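Local coordinates for probable chemoreceptor (Methyl-accepting chemotaxis) transmembrane protein (Rhizobium meliloti, PDB 6D8V) that binds 1,1-dimethyl-prolinium in a pocket of its first PDC sensor domain and probably acts as a chemotactic sensor for quaternary ammonium compounds, at residues A118-A122 against E123-L127; E143-D146 against V147-M151. All coordinates share one frame; numbering follows the deposited sequence.

Contact 1 (A118-A122 against E123-L127). With PBE (1,1-dimethyl-prolinium), chain C.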
loop_
_atom_site.group_PDB
_atom_site.type_symbol
_atom_site.label_atom_id
_atom_site.label_comp_id
_atom_site.label_asym_id
_atom_site.label_seq_id
_atom_site.Cartn_x
_atom_site.Cartn_y
_atom_site.Cartn_z
ATOM N N ALA A 118 17.004 8.591 -1.622
ATOM C CA ALA A 118 16.293 8.930 -2.855
ATOM C C ALA A 118 16.586 7.875 -3.919
ATOM O O ALA A 118 17.376 8.076 -4.846
ATOM C CB ALA A 118 16.684 10.326 -3.325
ATOM N N ASP A 119 15.914 6.729 -3.787
ATOM C CA ASP A 119 16.091 5.608 -4.713
ATOM C C ASP A 119 15.102 5.778 -5.863
ATOM O O ASP A 119 14.010 5.209 -5.860
ATOM C CB ASP A 119 15.906 4.280 -3.989
ATOM C CG ASP A 119 16.300 3.091 -4.842
ATOM O OD1 ASP A 119 16.766 3.310 -5.980
ATOM O OD2 ASP A 119 16.151 1.940 -4.378
ATOM N N TYR A 120 15.507 6.566 -6.868
ATOM C CA TYR A 120 14.613 6.915 -7.973
ATOM C C TYR A 120 14.151 5.694 -8.762
ATOM O O TYR A 120 13.063 5.719 -9.348
ATOM C CB TYR A 120 15.297 7.907 -8.916
ATOM C CG TYR A 120 15.533 9.279 -8.322
ATOM C CD1 TYR A 120 14.916 9.661 -7.140
ATOM C CD2 TYR A 120 16.373 10.196 -8.949
ATOM C CE1 TYR A 120 15.129 10.914 -6.594
ATOM C CE2 TYR A 120 16.593 11.455 -8.408
ATOM C CZ TYR A 120 15.967 11.806 -7.229
ATOM O OH TYR A 120 16.176 13.049 -6.679
ATOM N N ALA A 121 14.957 4.635 -8.822
ATOM C CA ALA A 121 14.531 3.436 -9.531
ATOM C C ALA A 121 13.619 2.550 -8.692
ATOM O O ALA A 121 13.085 1.564 -9.214
ATOM C CB ALA A 121 15.748 2.636 -9.997
ATOM N N ALA A 122 13.432 2.876 -7.415
ATOM C CA ALA A 122 12.561 2.088 -6.559
ATOM C C ALA A 122 11.113 2.219 -7.012
ATOM O O ALA A 122 10.698 3.230 -7.584
ATOM C CB ALA A 122 12.699 2.524 -5.101
ATOM N N GLU A 123 10.333 1.174 -6.746
ATOM C CA GLU A 123 8.955 1.175 -7.209
ATOM C C GLU A 123 8.204 2.406 -6.717
ATOM O O GLU A 123 7.459 3.025 -7.479
ATOM C CB GLU A 123 8.255 -0.103 -6.761
ATOM C CG GLU A 123 7.897 -1.022 -7.901
ATOM C CD GLU A 123 6.949 -2.107 -7.467
ATOM O OE1 GLU A 123 6.882 -2.374 -6.249
ATOM O OE2 GLU A 123 6.265 -2.683 -8.337
ATOM N N TRP A 124 8.382 2.777 -5.445
ATOM C CA TRP A 124 7.565 3.841 -4.868
ATOM C C TRP A 124 7.814 5.183 -5.535
ATOM O O TRP A 124 6.946 6.061 -5.473
ATOM C CB TRP A 124 7.822 3.946 -3.367
ATOM C CG TRP A 124 9.275 4.041 -3.037
ATOM C CD1 TRP A 124 10.117 3.013 -2.720
ATOM C CD2 TRP A 124 10.069 5.234 -3.022
ATOM N NE1 TRP A 124 11.387 3.499 -2.489
ATOM C CE2 TRP A 124 11.382 4.858 -2.667
ATOM C CE3 TRP A 124 9.792 6.586 -3.259
ATOM C CZ2 TRP A 124 12.416 5.784 -2.549
ATOM C CZ3 TRP A 124 10.819 7.503 -3.140
ATOM C CH2 TRP A 124 12.117 7.097 -2.788
ATOM N N TYR A 125 8.969 5.362 -6.177
ATOM C CA TYR A 125 9.238 6.562 -6.958
ATOM C C TYR A 125 9.077 6.346 -8.458
ATOM O O TYR A 125 8.451 7.168 -9.137
ATOM C CB TYR A 125 10.653 7.074 -6.676
ATOM C CG TYR A 125 10.853 8.526 -7.055
ATOM C CD1 TYR A 125 11.093 8.895 -8.373
ATOM C CD2 TYR A 125 10.787 9.531 -6.098
ATOM C CE1 TYR A 125 11.269 10.223 -8.724
ATOM C CE2 TYR A 125 10.961 10.860 -6.441
ATOM C CZ TYR A 125 11.201 11.200 -7.753
ATOM O OH TYR A 125 11.376 12.523 -8.084
ATOM N N GLY A 126 9.601 5.236 -8.980
ATOM C CA GLY A 126 9.616 5.043 -10.421
ATOM C C GLY A 126 8.228 4.915 -11.026
ATOM O O GLY A 126 7.927 5.537 -12.050
ATOM N N LEU A 127 7.366 4.110 -10.403
ATOM C CA LEU A 127 6.050 3.834 -10.976
ATOM C C LEU A 127 5.281 5.121 -11.250
ATOM O O LEU A 127 4.850 5.376 -12.381
ATOM C CB LEU A 127 5.252 2.921 -10.044
ATOM C CG LEU A 127 5.738 1.481 -9.860
ATOM C CD1 LEU A 127 4.779 0.722 -8.957
ATOM C CD2 LEU A 127 5.875 0.790 -11.201
HETATM N N PBE C . 9.200 5.538 2.521
HETATM C CD PBE C . 8.639 5.899 1.397
HETATM C CA PBE C . 10.104 4.409 2.056
HETATM C CB PBE C . 10.724 5.021 0.736
HETATM C CG PBE C . 9.819 5.766 0.267
HETATM C CE PBE C . 9.960 6.672 3.089
HETATM C CF PBE C . 8.185 5.044 3.471
HETATM C C PBE C . 11.130 3.979 2.978
HETATM O O PBE C . 12.103 3.303 2.544
HETATM O OXT PBE C . 11.055 4.241 4.207
#

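Contact 2 (E143-D146 against V147-M151). With PBE (1,1-dimethyl-prolinium), chain C.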
loop_
_atom_site.group_PDB
_atom_site.type_symbol
_atom_site.label_atom_id
_atom_site.label_comp_id
_atom_site.label_asym_id
_atom_site.label_seq_id
_atom_site.Cartn_x
_atom_site.Cartn_y
_atom_site.Cartn_z
ATOM N N GLU A 143 12.505 1.670 4.697
ATOM C CA GLU A 143 13.799 2.046 5.269
ATOM C C GLU A 143 13.688 3.092 6.374
ATOM O O GLU A 143 14.253 2.918 7.455
ATOM C CB GLU A 143 14.734 2.584 4.179
ATOM C CG GLU A 143 15.868 3.464 4.742
ATOM C CD GLU A 143 16.622 4.231 3.670
ATOM O OE1 GLU A 143 16.466 3.891 2.476
ATOM O OE2 GLU A 143 17.366 5.175 4.021
ATOM N N GLY A 144 13.007 4.200 6.111
ATOM C CA GLY A 144 13.033 5.317 7.036
ATOM C C GLY A 144 12.177 5.141 8.273
ATOM O O GLY A 144 12.173 6.031 9.130
ATOM N N THR A 145 11.452 4.034 8.383
ATOM C CA THR A 145 10.595 3.823 9.539
ATOM C C THR A 145 11.440 3.597 10.789
ATOM O O THR A 145 12.558 3.078 10.729
ATOM C CB THR A 145 9.662 2.633 9.302
ATOM O OG1 THR A 145 10.437 1.461 9.014
ATOM C CG2 THR A 145 8.745 2.916 8.128
ATOM N N ASP A 146 10.900 4.018 11.931
ATOM C CA ASP A 146 11.538 3.773 13.218
ATOM C C ASP A 146 11.978 2.323 13.296
ATOM O O ASP A 146 13.174 2.012 13.293
ATOM C CB ASP A 146 10.577 4.096 14.366
ATOM C CG ASP A 146 11.159 3.763 15.724
ATOM O OD1 ASP A 146 12.377 3.493 15.803
ATOM O OD2 ASP A 146 10.398 3.775 16.711
ATOM N N VAL A 147 11.001 1.432 13.344
ATOM C CA VAL A 147 11.270 0.002 13.350
ATOM C C VAL A 147 10.962 -0.537 11.960
ATOM O O VAL A 147 9.987 -0.107 11.327
ATOM C CB VAL A 147 10.454 -0.700 14.444
ATOM C CG1 VAL A 147 10.164 -2.127 14.059
ATOM C CG2 VAL A 147 11.202 -0.627 15.761
ATOM N N PRO A 148 11.782 -1.448 11.442
ATOM C CA PRO A 148 11.499 -2.049 10.134
ATOM C C PRO A 148 10.058 -2.530 10.049
ATOM O O PRO A 148 9.565 -3.243 10.929
ATOM C CB PRO A 148 12.494 -3.213 10.065
ATOM C CG PRO A 148 13.616 -2.807 10.957
ATOM C CD PRO A 148 13.020 -1.964 12.047
ATOM N N THR A 149 9.376 -2.129 8.981
ATOM C CA THR A 149 7.973 -2.478 8.820
ATOM C C THR A 149 7.667 -2.664 7.341
ATOM O O THR A 149 8.109 -1.879 6.501
ATOM C CB THR A 149 7.052 -1.408 9.431
ATOM O OG1 THR A 149 7.476 -0.112 9.002
ATOM C CG2 THR A 149 7.086 -1.463 10.954
ATOM N N THR A 150 6.893 -3.699 7.037
ATOM C CA THR A 150 6.517 -4.012 5.664
ATOM C C THR A 150 5.235 -3.273 5.283
ATOM O O THR A 150 4.215 -3.383 5.968
ATOM C CB THR A 150 6.334 -5.520 5.508
ATOM O OG1 THR A 150 5.420 -5.987 6.508
ATOM C CG2 THR A 150 7.656 -6.227 5.700
ATOM N N MET A 151 5.289 -2.523 4.188
ATOM C CA MET A 151 4.194 -1.636 3.822
ATOM C C MET A 151 4.068 -1.580 2.306
ATOM O O MET A 151 4.988 -1.949 1.566
ATOM C CB MET A 151 4.427 -0.221 4.352
ATOM C CG MET A 151 5.675 0.394 3.747
ATOM S SD MET A 151 6.059 2.036 4.333
ATOM C CE MET A 151 6.160 1.764 6.102
HETATM N N PBE C . 9.200 5.538 2.521
HETATM C CD PBE C . 8.639 5.899 1.397
HETATM C CA PBE C . 10.104 4.409 2.056
HETATM C CB PBE C . 10.724 5.021 0.736
HETATM C CG PBE C . 9.819 5.766 0.267
HETATM C CE PBE C . 9.960 6.672 3.089
HETATM C CF PBE C . 8.185 5.044 3.471
HETATM C C PBE C . 11.130 3.979 2.978
HETATM O O PBE C . 12.103 3.303 2.544
HETATM O OXT PBE C . 11.055 4.241 4.207
#

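Contact 1 (A118-A122 against E123-L127)
Ala122, the N-cap of helix 123-131, accepts the backbone N-H groups of both Tyr125 and Gly126 at its carbonyl oxygen. Gly126 N lies 2.7 Å from Ala122 O with an almost straight N-H...O angle of 171°, the first i to i+4 bond of the helix. Tyr125 N reaches Ala122 O at 3.1 Å from well above the carbonyl plane. The chain enters this cap through a type I beta turn from Asp119 to Ala122, closed by Ala122 N donating to Asp119 O at 2.9 Å.

Around the junction the two tyrosines lie side by side and point the same way. Their rings stack face to face, with planes tilted by 29° and centroids 4.8 Å apart, and Tyr120 CD1 sits over the middle of the Tyr125 ring. The hydroxyl of Tyr120 is held by the carbonyl of Glu75.

Trp124 is the ligand-pocket residue of this corner. Its CG stands between the backbone N and the carbonyl carbon (chi1 51°), which lays the indole back alongside the incoming turn. Trp72 meets the indole edge-to-face, and the ring of Tyr140 also meets it. Tyr125 CB lies near the rim over the face turned away from the ligand, with the backbone carbon of Ala122 on that same side. The opposite face receives the ligand's five-membered ring, whose CG lies over the centre of the indole, 3.3 Å from Trp124 CD2.

Contact 2 (E143-D146 against V147-M151)
The loop that links antiparallel strands 140-142 and 149-160 folds back on itself where Thr145 meets Val147 and Met151, and its start forms one wall of the ligand pocket. Thr145 OG1 donates to Val147 O at 2.8 Å, the hydroxyl standing above the carbonyl plane, about 55° out of it. The hydroxyl of Thr149 adds a weak bond to the same oxygen, Thr149 OG1 to Val147 O at 3.4 Å, and two side chains thus bear on one loop carbonyl. Thr145 OG1 is put there by a first torsion of 57°, with the methyl CG2 left to meet Met151. That meeting is tip to tip, Thr145 CG2 against Met151 CE at 3.5 Å. The thioether chain bends at its last torsion, and its sulfur faces the ligand, with Met151 SD 3.8 Å from the N-methyl carbon CF. With an alanine in place of Thr145, Val147 O would probably lose the shorter of its two hydroxyl bonds, and Met151 CE would lose its methyl partner and be freer to turn. Farther out on the loop, Asp146 forms a salt bridge with Arg107. At the start of the loop, successive backbone amides hold the ligand carboxylate: Glu143 N donates to the ligand's O and Gly144 N to the ligand's OXT, each at 2.7 Å. Main-chain N-H groups gripping the carboxylate, with a methionine sulfur against one of the N-methyl groups, make this hairpin loop part of the binding site of a Cache-clan PDC sensor domain.

How the contacts relate
Both contacts lie in the first PDC sensor domain and meet the same ligand without touching each other: their centres are 16 Å apart and their nearest atoms about 6 Å. Contact 1 joins a loop to the start of a helix, whereas contact 2 leads from a loop into a strand of the antiparallel sheet. Each is partly buried, with pocket-side residues such as Trp124 and Met151 inside and Ala121 or Val147 exposed. Their chemistry differs accordingly. Contact 1 offers the ligand's ring the indole of Trp124, while segments 143-151 supply polar main-chain donors for its carboxylate and a thioether near one of its methyl groups.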